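Local coordinates for protein glutaredoxin (PDB 4I2U) that binds glutathione and, as a glutaredoxin of the thioredoxin fold, probably catalyses glutathione-dependent thiol-disulfide exchange in cell redox homeostasis, at residues A[64-67]-A[72-75]. Sequence-based numbering, arbitrary orientation.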
loop_
_atom_site.group_PDB
_atom_site.type_symbol
_atom_site.label_atom_id
_atom_site.label_comp_id
_atom_site.label_asym_id
_atom_site.label_seq_id
_atom_site.Cartn_x
_atom_site.Cartn_y
_atom_site.Cartn_z
ATOM N N GLU A 64 6.690 -5.336 -12.606
ATOM C CA GLU A 64 6.513 -6.755 -12.882
ATOM C C GLU A 64 5.338 -7.346 -12.119
ATOM O O GLU A 64 4.553 -8.132 -12.677
ATOM C CB GLU A 64 7.792 -7.525 -12.554
ATOM C CG GLU A 64 8.993 -7.141 -13.382
ATOM C CD GLU A 64 10.172 -8.000 -13.046
ATOM O OE1 GLU A 64 10.840 -7.723 -12.042
ATOM O OE2 GLU A 64 10.420 -8.984 -13.767
ATOM N N LEU A 65 5.188 -7.009 -10.850
ATOM C CA LEU A 65 4.172 -7.642 -10.022
ATOM C C LEU A 65 2.791 -7.074 -10.267
ATOM O O LEU A 65 1.808 -7.815 -10.218
ATOM C CB LEU A 65 4.549 -7.483 -8.548
ATOM C CG LEU A 65 3.616 -8.156 -7.547
ATOM C CD1 LEU A 65 3.425 -9.645 -7.836
ATOM C CD2 LEU A 65 4.131 -7.912 -6.124
ATOM N N THR A 66 2.705 -5.771 -10.527
ATOM C CA THR A 66 1.410 -5.077 -10.535
ATOM C C THR A 66 0.987 -4.495 -11.872
ATOM O O THR A 66 -0.187 -4.173 -12.038
ATOM C CB THR A 66 1.347 -3.911 -9.516
ATOM O OG1 THR A 66 2.066 -2.771 -10.025
ATOM C CG2 THR A 66 1.874 -4.330 -8.135
ATOM N N GLY A 67 1.910 -4.329 -12.815
ATOM C CA GLY A 67 1.557 -3.745 -14.099
ATOM C C GLY A 67 1.907 -2.291 -14.268
ATOM O O GLY A 67 1.729 -1.748 -15.350
ATOM N N PRO A 72 1.454 5.754 -5.568
ATOM C CA PRO A 72 1.703 4.606 -4.694
ATOM C C PRO A 72 1.284 3.272 -5.306
ATOM O O PRO A 72 0.554 3.220 -6.292
ATOM C CB PRO A 72 0.815 4.901 -3.477
ATOM C CG PRO A 72 -0.363 5.630 -4.113
ATOM C CD PRO A 72 0.239 6.495 -5.186
ATOM N N ARG A 73 1.741 2.189 -4.684
ATOM C CA ARG A 73 1.225 0.854 -4.952
ATOM C C ARG A 73 0.831 0.278 -3.610
ATOM O O ARG A 73 1.653 0.141 -2.718
ATOM C CB ARG A 73 2.252 -0.025 -5.673
ATOM C CG ARG A 73 2.747 0.543 -7.003
ATOM C CD ARG A 73 1.919 0.094 -8.196
ATOM N NE ARG A 73 1.881 1.069 -9.280
ATOM C CZ ARG A 73 1.240 0.874 -10.423
ATOM N NH1 ARG A 73 0.643 -0.292 -10.668
ATOM N NH2 ARG A 73 1.211 1.833 -11.333
ATOM N N VAL A 74 -0.460 0.007 -3.453
ATOM C CA VAL A 74 -1.047 -0.366 -2.164
ATOM C C VAL A 74 -1.443 -1.838 -2.174
ATOM O O VAL A 74 -2.047 -2.334 -3.142
ATOM C CB VAL A 74 -2.264 0.512 -1.868
ATOM C CG1 VAL A 74 -2.860 0.191 -0.524
ATOM C CG2 VAL A 74 -1.869 1.993 -1.945
ATOM N N PHE A 75 -1.101 -2.523 -1.082
ATOM C CA PHE A 75 -1.364 -3.953 -0.925
ATOM C C PHE A 75 -2.064 -4.212 0.406
ATOM O O PHE A 75 -1.634 -3.705 1.457
ATOM C CB PHE A 75 -0.068 -4.750 -0.935
ATOM C CG PHE A 75 0.688 -4.702 -2.218
ATOM C CD1 PHE A 75 1.472 -3.613 -2.548
ATOM C CD2 PHE A 75 0.651 -5.786 -3.075
ATOM C CE1 PHE A 75 2.200 -3.606 -3.718
ATOM C CE2 PHE A 75 1.372 -5.774 -4.251
ATOM C CZ PHE A 75 2.158 -4.693 -4.567
#
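T66, in the last turn of helix 55-66, faces R73 at the start of strand 73-76 with their CA atoms 8.1 Å apart, so the two backbones stay clear of each other and side chains bridge the gap. T66 works with both branches. A chi1 of 77° turns OG1 toward R73 and leaves CG2 beside the backbone N, facing F75. R73 is modelled in two conformers; in the one described here its NH1 gives T66 OG1 a hydrogen bond of 2.9 Å, weak because the N-H...O angle is only 125°, and uncertain because it belongs to that conformer. The stronger tie of that hydroxyl is to the L62 carbonyl one helical turn back. R73 reaches the threonine through a chain bent at chi2; in the same conformer NE bonds to the S70 carbonyl, so the guanidinium spans from the loop to the helix end. In this thioredoxin fold the loop brings the chain from the helix back to a central strand through P72, which follows a cis peptide bond and touches the bound glutathione, as the cis-proline of glutaredoxins does. Two residues along the strand, F75 projects from the same side as R73. Its CZ lies 3.6 Å from T66 CG2, the other branch of the threonine, and its CE2 is 4.0 Å from CD2 of L65. I12 of helix 3-14 touches both L65 and F75, while the F80 ring meets that of F75 at a steep tilt. G67, the first residue past the helix, takes a positive phi at which a side chain would jam against the preceding carbonyl O, a conformation that calls for glycine.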